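Local coordinates for protein Rik1-associated factor 1 (Schizosaccharomyces pombe, PDB 4O9D) that helps establish heterochromatin as a component of the Clr4 methyltransferase complex, which ubiquitylates and methylates histone H3, at residues S251-S256 with K279-A284; N257-Y262 with C271-T276; A55-G60 with K87-I92; D32-A37 with G48-D53. All coordinates share one frame; numbering follows the deposited sequence.

Contact 1. Residues S251-S256 with K279-A284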
loop_
_atom_site.group_PDB
_atom_site.type_symbol
_atom_site.label_atom_id
_atom_site.label_comp_id
_atom_site.label_asym_id
_atom_site.label_seq_id
_atom_site.Cartn_x
_atom_site.Cartn_y
_atom_site.Cartn_z
ATOM N N SER A 251 0.349 6.750 11.115
ATOM C CA SER A 251 1.392 7.765 11.232
ATOM C C SER A 251 0.927 9.069 10.598
ATOM O O SER A 251 0.166 9.070 9.648
ATOM C CB SER A 251 2.698 7.292 10.576
ATOM O OG SER A 251 2.526 7.095 9.150
ATOM N N SER A 252 1.404 10.194 11.124
ATOM C CA SER A 252 1.129 11.472 10.504
ATOM C C SER A 252 2.371 12.370 10.459
ATOM O O SER A 252 3.321 12.168 11.219
ATOM C CB SER A 252 0.028 12.192 11.295
ATOM O OG SER A 252 0.515 12.492 12.613
ATOM N N ASN A 253 2.342 13.350 9.553
ATOM C CA ASN A 253 3.295 14.460 9.548
ATOM C C ASN A 253 2.598 15.670 10.194
ATOM O O ASN A 253 1.389 15.861 9.997
ATOM C CB ASN A 253 3.713 14.816 8.108
ATOM C CG ASN A 253 4.483 13.676 7.404
ATOM O OD1 ASN A 253 5.036 12.792 8.055
ATOM N ND2 ASN A 253 4.498 13.703 6.082
ATOM N N THR A 254 3.349 16.470 10.957
ATOM C CA THR A 254 2.787 17.598 11.715
ATOM C C THR A 254 3.498 18.876 11.286
ATOM O O THR A 254 4.311 18.846 10.366
ATOM C CB THR A 254 2.941 17.389 13.247
ATOM O OG1 THR A 254 4.283 17.681 13.647
ATOM C CG2 THR A 254 2.599 15.956 13.640
ATOM N N LEU A 255 3.219 19.997 11.921
ATOM C CA LEU A 255 3.937 21.209 11.563
ATOM C C LEU A 255 5.451 21.034 11.817
ATOM O O LEU A 255 6.264 21.434 11.024
ATOM C CB LEU A 255 3.372 22.432 12.265
ATOM C CG LEU A 255 1.925 22.844 12.002
ATOM C CD1 LEU A 255 1.513 24.089 12.765
ATOM C CD2 LEU A 255 1.606 23.000 10.554
ATOM N N SER A 256 5.797 20.371 12.901
ATOM C CA SER A 256 7.170 19.988 13.185
ATOM C C SER A 256 7.497 18.549 12.778
ATOM O O SER A 256 7.619 18.279 11.649
ATOM C CB SER A 256 7.513 20.232 14.651
ATOM O OG SER A 256 6.378 20.308 15.463
ATOM N N LYS A 279 10.701 14.288 9.470
ATOM C CA LYS A 279 9.774 15.300 9.020
ATOM C C LYS A 279 8.759 14.749 8.015
ATOM O O LYS A 279 7.747 15.396 7.753
ATOM C CB LYS A 279 10.548 16.470 8.416
ATOM C CG LYS A 279 11.157 16.165 7.073
ATOM C CD LYS A 279 12.437 16.965 6.862
ATOM C CE LYS A 279 12.761 17.104 5.385
ATOM N NZ LYS A 279 13.352 18.448 5.102
ATOM N N ASP A 280 9.013 13.558 7.465
ATOM C CA ASP A 280 8.082 12.963 6.512
ATOM C C ASP A 280 8.053 11.452 6.691
ATOM O O ASP A 280 8.981 10.754 6.264
ATOM C CB ASP A 280 8.503 13.305 5.073
ATOM C CG ASP A 280 7.383 13.069 4.055
ATOM O OD1 ASP A 280 6.421 12.310 4.346
ATOM O OD2 ASP A 280 7.473 13.649 2.955
ATOM N N ILE A 281 6.996 10.933 7.310
ATOM C CA ILE A 281 6.909 9.490 7.521
ATOM C C ILE A 281 6.191 8.833 6.331
ATOM O O ILE A 281 5.035 9.192 5.988
ATOM C CB ILE A 281 6.149 9.132 8.832
ATOM C CG1 ILE A 281 6.800 9.766 10.063
ATOM C CG2 ILE A 281 6.063 7.617 9.002
ATOM C CD1 ILE A 281 6.066 9.369 11.374
ATOM N N ASN A 282 6.865 7.873 5.698
ATOM C CA ASN A 282 6.282 7.122 4.582
ATOM C C ASN A 282 5.485 5.900 5.063
ATOM O O ASN A 282 4.426 5.601 4.504
ATOM C CB ASN A 282 7.361 6.610 3.616
ATOM C CG ASN A 282 8.018 7.719 2.794
ATOM O OD1 ASN A 282 7.491 8.811 2.644
ATOM N ND2 ASN A 282 9.184 7.418 2.253
ATOM N N HIS A 283 6.000 5.179 6.068
ATOM C CA HIS A 283 5.385 3.910 6.480
ATOM C C HIS A 283 5.568 3.665 7.972
ATOM O O HIS A 283 6.692 3.774 8.490
ATOM C CB HIS A 283 6.014 2.711 5.728
ATOM C CG HIS A 283 5.859 2.771 4.242
ATOM N ND1 HIS A 283 4.657 2.536 3.615
ATOM C CD2 HIS A 283 6.751 3.060 3.258
ATOM C CE1 HIS A 283 4.805 2.690 2.307
ATOM N NE2 HIS A 283 6.067 2.992 2.063
ATOM N N ALA A 284 4.480 3.305 8.649
ATOM C CA ALA A 284 4.553 2.822 10.029
ATOM C C ALA A 284 4.101 1.367 10.075
ATOM O O ALA A 284 3.198 0.981 9.309
ATOM C CB ALA A 284 3.662 3.669 10.924
HETATM O O HOH W 1 6.150 16.031 10.339
#
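Two neighbouring blades of the beta-propeller meet where Asn253, at the end of strand 247-253, reaches across to Asp280 and Ile281, at the start of strand 281-286. The latter is the innermost strand of the next blade. The two strands run nearly antiparallel without backbone bonds between them, so side chains make the joint.

An asparagine suits this place because its amide can accept at one end and donate at the other. OD1 of Asn253 accepts the backbone N of Ile281 at 2.8 Å, in the plane of its C=O and on a lone pair, and the bond is nearly straight (172°). ND2 of Asn253 gives a hydrogen to OD1 of Asp280 at 2.9 Å. That oxygen is met from above the carboxylate, whose plane stands 89° from the amide. With CG beside its own backbone N (chi1 -64°), the Asn253 amide faces both partners at once.

Two residues back along the strand, the small Ser251 meets apolar neighbours: its OG lies 3.6 Å from CG2 of Ile281, and its CB is 3.8 Å from CB of Ala284. The hydroxyl finds its polar partner in OG1 of Thr237, in its own blade. Beyond Asn253, a water accepts from N of Thr254 at 2.9 Å and lies 3.1 Å from O of Lys279, linking the two backbones.

Because both ends of the Asn253 amide are engaged, a flip would set like against like at each of them. The negative charge of Asp280 probably strengthens the preference for the orientation found.

Contact 2. Residues N257-Y262 with C271-T276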
loop_
_atom_site.group_PDB
_atom_site.type_symbol
_atom_site.label_atom_id
_atom_site.label_comp_id
_atom_site.label_asym_id
_atom_site.label_seq_id
_atom_site.Cartn_x
_atom_site.Cartn_y
_atom_site.Cartn_z
ATOM N N ASN A 257 7.659 17.673 13.738
ATOM C CA ASN A 257 8.080 16.319 13.582
ATOM C C ASN A 257 6.942 15.369 13.247
ATOM O O ASN A 257 5.851 15.745 13.177
ATOM C CB ASN A 257 8.769 15.885 14.859
ATOM C CG ASN A 257 7.830 15.856 16.047
ATOM O OD1 ASN A 257 7.359 16.884 16.486
ATOM N ND2 ASN A 257 7.562 14.673 16.568
ATOM N N GLY A 258 7.244 14.131 13.019
ATOM C CA GLY A 258 6.245 13.131 12.758
ATOM C C GLY A 258 5.744 12.455 14.001
ATOM O O GLY A 258 6.382 12.449 14.981
ATOM N N ARG A 259 4.583 11.864 13.907
ATOM C CA ARG A 259 4.007 11.090 15.005
ATOM C C ARG A 259 3.462 9.732 14.560
ATOM O O ARG A 259 3.007 9.579 13.424
ATOM C CB ARG A 259 2.921 11.923 15.710
ATOM C CG ARG A 259 3.545 12.932 16.717
ATOM C CD ARG A 259 2.543 13.888 17.314
ATOM N NE ARG A 259 1.621 13.261 18.255
ATOM C CZ ARG A 259 1.894 13.055 19.535
ATOM N NH1 ARG A 259 3.089 13.380 20.012
ATOM N NH2 ARG A 259 0.992 12.501 20.333
ATOM N N VAL A 260 3.493 8.758 15.464
ATOM C CA VAL A 260 2.853 7.471 15.235
ATOM C C VAL A 260 1.917 7.148 16.386
ATOM O O VAL A 260 2.286 7.243 17.586
ATOM C CB VAL A 260 3.868 6.297 15.124
ATOM C CG1 VAL A 260 3.126 5.025 14.728
ATOM C CG2 VAL A 260 4.981 6.619 14.139
ATOM N N TYR A 261 0.700 6.754 16.020
ATOM C CA TYR A 261 -0.297 6.353 17.000
ATOM C C TYR A 261 -0.560 4.868 16.963
ATOM O O TYR A 261 -0.546 4.261 15.887
ATOM C CB TYR A 261 -1.616 7.086 16.739
ATOM C CG TYR A 261 -1.445 8.573 16.737
ATOM C CD1 TYR A 261 -1.538 9.290 17.915
ATOM C CD2 TYR A 261 -1.187 9.261 15.560
ATOM C CE1 TYR A 261 -1.379 10.667 17.928
ATOM C CE2 TYR A 261 -1.020 10.626 15.550
ATOM C CZ TYR A 261 -1.119 11.332 16.743
ATOM O OH TYR A 261 -0.934 12.694 16.763
ATOM N N TYR A 262 -0.822 4.297 18.141
ATOM C CA TYR A 262 -1.241 2.906 18.265
ATOM C C TYR A 262 -2.693 2.938 18.725
ATOM O O TYR A 262 -3.013 3.588 19.727
ATOM C CB TYR A 262 -0.384 2.081 19.266
ATOM C CG TYR A 262 -0.967 0.694 19.405
ATOM C CD1 TYR A 262 -0.723 -0.277 18.442
ATOM C CD2 TYR A 262 -1.870 0.389 20.429
ATOM C CE1 TYR A 262 -1.312 -1.537 18.517
ATOM C CE2 TYR A 262 -2.467 -0.876 20.517
ATOM C CZ TYR A 262 -2.172 -1.836 19.561
ATOM O OH TYR A 262 -2.751 -3.088 19.624
ATOM N N CYS A 271 -4.241 4.513 22.054
ATOM C CA CYS A 271 -3.719 3.925 23.280
ATOM C C CYS A 271 -2.290 4.388 23.574
ATOM O O CYS A 271 -1.956 4.732 24.705
ATOM C CB CYS A 271 -3.779 2.405 23.185
ATOM S SG CYS A 271 -5.415 1.756 23.555
ATOM N N LEU A 272 -1.450 4.400 22.551
ATOM C CA LEU A 272 -0.053 4.807 22.706
ATOM C C LEU A 272 0.292 5.770 21.584
ATOM O O LEU A 272 -0.293 5.724 20.489
ATOM C CB LEU A 272 0.878 3.601 22.593
ATOM C CG LEU A 272 0.588 2.335 23.402
ATOM C CD1 LEU A 272 1.343 1.156 22.799
ATOM C CD2 LEU A 272 0.951 2.510 24.874
ATOM N N ASN A 273 1.233 6.656 21.844
ATOM C CA ASN A 273 1.745 7.502 20.789
ATOM C C ASN A 273 3.261 7.631 20.900
ATOM O O ASN A 273 3.832 7.517 21.987
ATOM C CB ASN A 273 1.114 8.861 20.875
ATOM C CG ASN A 273 1.496 9.572 22.134
ATOM O OD1 ASN A 273 2.603 10.115 22.242
ATOM N ND2 ASN A 273 0.604 9.546 23.114
ATOM N N PHE A 274 3.906 7.885 19.771
ATOM C CA PHE A 274 5.355 8.020 19.711
ATOM C C PHE A 274 5.626 9.268 18.883
ATOM O O PHE A 274 4.839 9.634 17.985
ATOM C CB PHE A 274 5.967 6.811 19.000
ATOM C CG PHE A 274 5.497 5.498 19.535
ATOM C CD1 PHE A 274 4.280 4.969 19.129
ATOM C CD2 PHE A 274 6.265 4.795 20.458
ATOM C CE1 PHE A 274 3.826 3.766 19.632
ATOM C CE2 PHE A 274 5.831 3.594 20.967
ATOM C CZ PHE A 274 4.616 3.067 20.557
ATOM N N THR A 275 6.736 9.922 19.173
ATOM C CA THR A 275 7.146 11.060 18.403
ATOM C C THR A 275 8.521 10.786 17.813
ATOM O O THR A 275 9.363 10.100 18.408
ATOM C CB THR A 275 7.169 12.321 19.254
ATOM O OG1 THR A 275 8.181 12.192 20.253
ATOM C CG2 THR A 275 5.839 12.496 19.926
ATOM N N THR A 276 8.736 11.323 16.630
ATOM C CA THR A 276 9.986 11.107 15.918
ATOM C C THR A 276 10.415 12.418 15.336
ATOM O O THR A 276 9.565 13.266 15.013
ATOM C CB THR A 276 9.785 10.166 14.718
ATOM O OG1 THR A 276 11.007 10.061 13.977
ATOM C CG2 THR A 276 8.734 10.715 13.803
HETATM O O HOH W 2 3.521 12.833 22.884
#
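Arg259 and Asn273 lie side by side on one face of this antiparallel hairpin, pointing the same way, their guanidinium and amide planes 34° apart. A water in the guanidinium plane joins them, accepting from NH1 of Arg259 at 3.0 Å and donating to OD1 of Asn273 at 2.9 Å. The arginine chain bends at its third torsion (71°), bringing NE to OH of Tyr261 at 3.0 Å, again at the guanidinium edge. That phenol also bonds to Glu234, while its ring crosses Asn273, with CD1 of Tyr261 4.0 Å from CB of Asn273.

The other face is mostly apolar. Phe274 turns a ring edge to the Val260 carbonyl, CD1 lying 3.4 Å from O, and meets Trp305 of the next blade. Tyr262 and Leu272 run alongside each other, and CB of Cys271 touches the Tyr262 ring at its edge, 3.9 Å from CD2. Cys271 and Leu272 both face Tyr262, forming a classic bulge. At the other end Gly258 suits its place, since a CB there would crowd CG2 of Thr276.

The hairpin thus parts its chemistry by face: arginine, phenol and amide share a hydrogen-bonded chain with water, while valine and the phenylalanine ring pack against the neighbouring blade.

Contact 3. Residues A55-G60 with K87-I92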
loop_
_atom_site.group_PDB
_atom_site.type_symbol
_atom_site.label_atom_id
_atom_site.label_comp_id
_atom_site.label_asym_id
_atom_site.label_seq_id
_atom_site.Cartn_x
_atom_site.Cartn_y
_atom_site.Cartn_z
ATOM N N ALA A 55 6.878 10.940 -21.608
ATOM C CA ALA A 55 7.513 9.702 -22.055
ATOM C C ALA A 55 6.619 8.816 -22.921
ATOM O O ALA A 55 5.385 8.829 -22.797
ATOM C CB ALA A 55 8.024 8.913 -20.853
ATOM N N TYR A 56 7.273 8.052 -23.797
ATOM C CA TYR A 56 6.611 7.103 -24.682
ATOM C C TYR A 56 6.294 5.828 -23.914
ATOM O O TYR A 56 7.171 5.251 -23.262
ATOM C CB TYR A 56 7.510 6.791 -25.888
ATOM C CG TYR A 56 6.958 5.746 -26.845
ATOM C CD1 TYR A 56 5.741 5.937 -27.502
ATOM C CD2 TYR A 56 7.663 4.573 -27.107
ATOM C CE1 TYR A 56 5.238 4.975 -28.381
ATOM C CE2 TYR A 56 7.172 3.616 -27.981
ATOM C CZ TYR A 56 5.962 3.817 -28.615
ATOM O OH TYR A 56 5.480 2.855 -29.481
ATOM N N ASN A 57 5.038 5.387 -23.990
ATOM C CA ASN A 57 4.626 4.179 -23.290
ATOM C C ASN A 57 3.571 3.372 -24.054
ATOM O O ASN A 57 2.377 3.498 -23.798
ATOM C CB ASN A 57 4.101 4.546 -21.906
ATOM C CG ASN A 57 2.905 5.476 -21.967
ATOM O OD1 ASN A 57 2.512 5.940 -23.045
ATOM N ND2 ASN A 57 2.318 5.755 -20.807
ATOM N N ARG A 58 4.027 2.536 -24.987
ATOM C CA ARG A 58 3.132 1.681 -25.764
ATOM C C ARG A 58 2.354 0.774 -24.816
ATOM O O ARG A 58 1.126 0.699 -24.878
ATOM C CB ARG A 58 3.934 0.830 -26.759
ATOM C CG ARG A 58 3.165 0.428 -28.029
ATOM C CD ARG A 58 3.256 -1.086 -28.322
ATOM N NE ARG A 58 4.598 -1.626 -28.087
ATOM C CZ ARG A 58 4.963 -2.883 -28.338
ATOM N NH1 ARG A 58 6.211 -3.282 -28.086
ATOM N NH2 ARG A 58 4.082 -3.740 -28.846
ATOM N N LEU A 59 3.089 0.085 -23.943
ATOM C CA LEU A 59 2.506 -0.760 -22.903
ATOM C C LEU A 59 2.798 -0.112 -21.533
ATOM O O LEU A 59 3.496 0.904 -21.464
ATOM C CB LEU A 59 3.062 -2.191 -23.002
ATOM C CG LEU A 59 3.036 -2.826 -24.409
ATOM C CD1 LEU A 59 3.718 -4.202 -24.417
ATOM C CD2 LEU A 59 1.616 -2.933 -24.994
ATOM N N GLY A 60 2.255 -0.681 -20.456
ATOM C CA GLY A 60 2.192 0.010 -19.171
ATOM C C GLY A 60 0.869 0.739 -19.151
ATOM O O GLY A 60 0.341 1.037 -20.232
ATOM N N LYS A 87 -4.119 10.008 -25.971
ATOM C CA LYS A 87 -4.268 9.555 -24.589
ATOM C C LYS A 87 -2.938 9.257 -23.883
ATOM O O LYS A 87 -2.024 8.664 -24.460
ATOM C CB LYS A 87 -5.150 8.314 -24.553
ATOM C CG LYS A 87 -4.394 7.021 -24.738
ATOM C CD LYS A 87 -5.359 5.865 -24.913
ATOM C CE LYS A 87 -4.803 4.588 -24.319
ATOM N NZ LYS A 87 -5.664 3.431 -24.670
ATOM N N GLU A 88 -2.840 9.698 -22.632
ATOM C CA GLU A 88 -1.703 9.369 -21.780
ATOM C C GLU A 88 -2.217 8.614 -20.560
ATOM O O GLU A 88 -3.317 8.864 -20.077
ATOM C CB GLU A 88 -0.932 10.627 -21.355
ATOM C CG GLU A 88 0.294 10.938 -22.240
ATOM C CD GLU A 88 1.235 11.978 -21.625
ATOM O OE1 GLU A 88 2.465 11.722 -21.544
ATOM O OE2 GLU A 88 0.744 13.059 -21.228
ATOM N N TYR A 89 -1.416 7.684 -20.065
ATOM C CA TYR A 89 -1.819 6.865 -18.931
ATOM C C TYR A 89 -1.791 7.639 -17.608
ATOM O O TYR A 89 -0.951 8.524 -17.408
ATOM C CB TYR A 89 -0.951 5.610 -18.887
ATOM C CG TYR A 89 -1.340 4.674 -19.997
ATOM C CD1 TYR A 89 -2.448 3.853 -19.871
ATOM C CD2 TYR A 89 -0.641 4.648 -21.192
ATOM C CE1 TYR A 89 -2.826 3.012 -20.882
ATOM C CE2 TYR A 89 -1.015 3.805 -22.222
ATOM C CZ TYR A 89 -2.111 2.994 -22.061
ATOM O OH TYR A 89 -2.496 2.152 -23.076
ATOM N N SER A 90 -2.747 7.317 -16.733
ATOM C CA SER A 90 -2.822 7.891 -15.389
ATOM C C SER A 90 -2.245 6.930 -14.347
ATOM O O SER A 90 -2.578 5.754 -14.328
ATOM C CB SER A 90 -4.275 8.188 -15.003
ATOM O OG SER A 90 -4.956 8.907 -16.016
ATOM N N THR A 91 -1.407 7.460 -13.468
ATOM C CA THR A 91 -0.858 6.713 -12.344
ATOM C C THR A 91 -1.826 5.751 -11.641
ATOM O O THR A 91 -2.921 6.124 -11.230
ATOM C CB THR A 91 -0.312 7.698 -11.315
ATOM O OG1 THR A 91 0.778 8.418 -11.912
ATOM C CG2 THR A 91 0.174 6.966 -10.045
ATOM N N ILE A 92 -1.397 4.507 -11.481
ATOM C CA ILE A 92 -2.159 3.544 -10.706
ATOM C C ILE A 92 -1.873 3.810 -9.242
ATOM O O ILE A 92 -0.712 3.806 -8.822
ATOM C CB ILE A 92 -1.780 2.089 -11.031
ATOM C CG1 ILE A 92 -2.018 1.800 -12.518
ATOM C CG2 ILE A 92 -2.591 1.115 -10.140
ATOM C CD1 ILE A 92 -3.464 1.812 -12.919
#
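Tyr89, in the first strand of the WD 1 repeat, carries this surface contact between two successive propeller blades. It lies against residues 55-60, part of the loop between strands 44-49 and 62-66 of the blade before. No hydrogen bond crosses between the two segments, and the contacts fall into two kinds, both centred on the tyrosine ring.

The first is an oxygen over a ring face. O of Gly60 sits above the middle of the Tyr89 ring, 3.5 Å from its plane, and is 3.6 Å from CZ. Glycine fits here because its backbone takes a positive phi (91°), at which a CB would be jammed against the preceding carbonyl oxygen.

The second is an amide at the ring edge. Asn57 approaches obliquely, its amide plane 80° from that of the ring, and OD1 lies in the ring plane. A first torsion of 60°, placing CG between the backbone N and the carbonyl carbon, directs this short side chain at the tyrosine. In Tyr89 itself, CG beside the backbone N turns the ring toward the loop. Asn61 and Tyr79 also touch the Tyr89 side chain, extending its packing into both blades.

Were Tyr89 an alanine, the Gly60 carbonyl would probably lose the ring beneath it and the Asn57 amide would be freer to turn.

Tyrosine is thus flat enough to pass under one group and broad enough to meet another at its rim: ND2 of Asn57 comes within 3.2 Å of CD2 of Tyr89.

Contact 4. Residues D32-A37 with G48-D53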
loop_
_atom_site.group_PDB
_atom_site.type_symbol
_atom_site.label_atom_id
_atom_site.label_comp_id
_atom_site.label_asym_id
_atom_site.label_seq_id
_atom_site.Cartn_x
_atom_site.Cartn_y
_atom_site.Cartn_z
ATOM N N ASP A 32 7.248 4.261 -12.873
ATOM C CA ASP A 32 7.805 3.524 -11.769
ATOM C C ASP A 32 6.735 2.623 -11.199
ATOM O O ASP A 32 5.625 3.068 -10.972
ATOM C CB ASP A 32 8.271 4.495 -10.681
ATOM C CG ASP A 32 9.511 5.274 -11.081
ATOM O OD1 ASP A 32 10.266 4.781 -11.939
ATOM O OD2 ASP A 32 9.723 6.379 -10.528
ATOM N N THR A 33 7.062 1.361 -10.939
ATOM C CA THR A 33 6.099 0.484 -10.307
ATOM C C THR A 33 5.956 0.864 -8.835
ATOM O O THR A 33 6.932 0.816 -8.062
ATOM C CB THR A 33 6.471 -0.983 -10.476
ATOM O OG1 THR A 33 6.593 -1.268 -11.876
ATOM C CG2 THR A 33 5.385 -1.905 -9.863
ATOM N N VAL A 34 4.728 1.234 -8.469
ATOM C CA VAL A 34 4.402 1.669 -7.121
ATOM C C VAL A 34 3.272 0.893 -6.411
ATOM O O VAL A 34 2.933 1.234 -5.290
ATOM C CB VAL A 34 4.055 3.162 -7.107
ATOM C CG1 VAL A 34 5.245 3.958 -7.637
ATOM C CG2 VAL A 34 2.758 3.437 -7.911
ATOM N N CYS A 35 2.695 -0.126 -7.044
ATOM C CA CYS A 35 1.916 -1.129 -6.308
ATOM C C CYS A 35 2.020 -2.516 -6.936
ATOM O O CYS A 35 2.257 -2.659 -8.135
ATOM C CB CYS A 35 0.430 -0.767 -6.169
ATOM S SG CYS A 35 -0.179 0.486 -7.258
ATOM N N VAL A 36 1.837 -3.521 -6.097
ATOM C CA VAL A 36 1.914 -4.913 -6.490
ATOM C C VAL A 36 0.864 -5.640 -5.671
ATOM O O VAL A 36 0.666 -5.331 -4.492
ATOM C CB VAL A 36 3.287 -5.548 -6.132
ATOM C CG1 VAL A 36 3.314 -7.000 -6.593
ATOM C CG2 VAL A 36 4.467 -4.738 -6.734
ATOM N N ALA A 37 0.194 -6.612 -6.270
ATOM C CA ALA A 37 -0.769 -7.388 -5.511
ATOM C C ALA A 37 -0.636 -8.838 -5.867
ATOM O O ALA A 37 -0.213 -9.170 -6.976
ATOM C CB ALA A 37 -2.193 -6.903 -5.795
ATOM N N GLY A 48 1.098 -2.169 -10.811
ATOM C CA GLY A 48 0.689 -0.849 -11.230
ATOM C C GLY A 48 1.818 0.150 -11.146
ATOM O O GLY A 48 2.530 0.193 -10.146
ATOM N N SER A 49 1.970 0.973 -12.176
ATOM C CA SER A 49 3.031 1.969 -12.188
ATOM C C SER A 49 2.524 3.371 -12.471
ATOM O O SER A 49 1.331 3.583 -12.775
ATOM C CB SER A 49 4.147 1.588 -13.180
ATOM O OG SER A 49 3.648 1.354 -14.476
ATOM N N THR A 50 3.430 4.338 -12.368
ATOM C CA THR A 50 3.034 5.731 -12.546
ATOM C C THR A 50 2.990 6.122 -14.031
ATOM O O THR A 50 3.408 5.362 -14.900
ATOM C CB THR A 50 3.993 6.680 -11.800
ATOM O OG1 THR A 50 5.295 6.596 -12.380
ATOM C CG2 THR A 50 4.080 6.314 -10.308
ATOM N N ALA A 51 2.463 7.309 -14.307
ATOM C CA ALA A 51 2.560 7.906 -15.622
ATOM C C ALA A 51 3.957 8.470 -15.726
ATOM O O ALA A 51 4.583 8.765 -14.704
ATOM C CB ALA A 51 1.561 9.031 -15.744
ATOM N N GLN A 52 4.460 8.642 -16.938
ATOM C CA GLN A 52 5.608 9.529 -17.111
ATOM C C GLN A 52 5.282 10.589 -18.155
ATOM O O GLN A 52 5.033 10.291 -19.324
ATOM C CB GLN A 52 6.901 8.765 -17.400
ATOM C CG GLN A 52 7.546 8.189 -16.124
ATOM C CD GLN A 52 7.456 9.132 -14.911
ATOM O OE1 GLN A 52 7.524 10.358 -15.052
ATOM N NE2 GLN A 52 7.294 8.556 -13.717
ATOM N N ASP A 53 5.288 11.829 -17.678
ATOM C CA ASP A 53 4.575 12.949 -18.289
ATOM C C ASP A 53 4.985 13.308 -19.722
ATOM O O ASP A 53 4.163 13.807 -20.496
ATOM C CB ASP A 53 4.722 14.171 -17.373
ATOM C CG ASP A 53 4.323 13.865 -15.929
ATOM O OD1 ASP A 53 3.306 13.162 -15.734
ATOM O OD2 ASP A 53 5.030 14.304 -14.992
#
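The carbonyl of Gly48 is the flat group at the centre of this contact, and two successive amides of the facing strand, those of Val34 and Cys35, meet its oxygen. N of Val34 donates in the carbonyl plane at 3.0 Å, whereas N of Cys35, at 3.1 Å, is tilted 18° from that plane. Val34 and Cys35 thus both face Gly48, a classic beta bulge, and the register slips by one residue. The pair closes with N of Gly48 donating to O of Cys35 at 3.0 Å. Glycine suits this position, since a CB would press tightly on SG of Cys35.

Beyond the bulge, Thr50 and Asp32 bond in both directions. N of Thr50 donates to O of Asp32 at 2.9 Å, and OG1 of Thr50 accepts N of Asp32 at 3.1 Å, almost straight (175°). The hydroxyl can do this because chi1 of 65° sets it between the backbone N and the carbonyl carbon. Its methyl is left beside Val34, with CG2 of Thr50 3.7 Å from CG1 of Val34, the two side chains crossing at about a right angle. With a valine in place of Thr50, the Asp32 N-H would probably be left without its acceptor, and the Asp32 end of the pairing would be held by fewer bonds. The Asp32 carboxylate turns elsewhere, OD1 accepting from N of Gly400.

The hairpin supplies the two inner strands of its blade. On one side Cys35 and Ala37 pack on strand 87-97 of the following blade. Thr33 and Val36 touch strand 393-398 of the blade that also contains the N-terminal strand 21-26.

Overall arrangement
Along the chain contact 4 comes first, then contact 3, then contact 1 with contact 2 nested inside the loop it closes. All belong to the C-terminal WD-repeat propeller domain of the protein, built of eight sheets. Contacts 3 and 4 have centres 10 Å apart and touch, with N of Ile92 3.2 Å from O of Ser49, probably hydrogen-bonded. Contacts 1 and 2, with centres 9 Å apart, share the sheet in which strands 247-253 and 258-264 are neighbours. The two pairs lie far apart: contacts 2 and 3 are 38 Å from centre to centre, on opposite sides of the chain's centre. Contacts 2 and 4 pair strands inside blades, while contacts 1 and 3 connect successive blades.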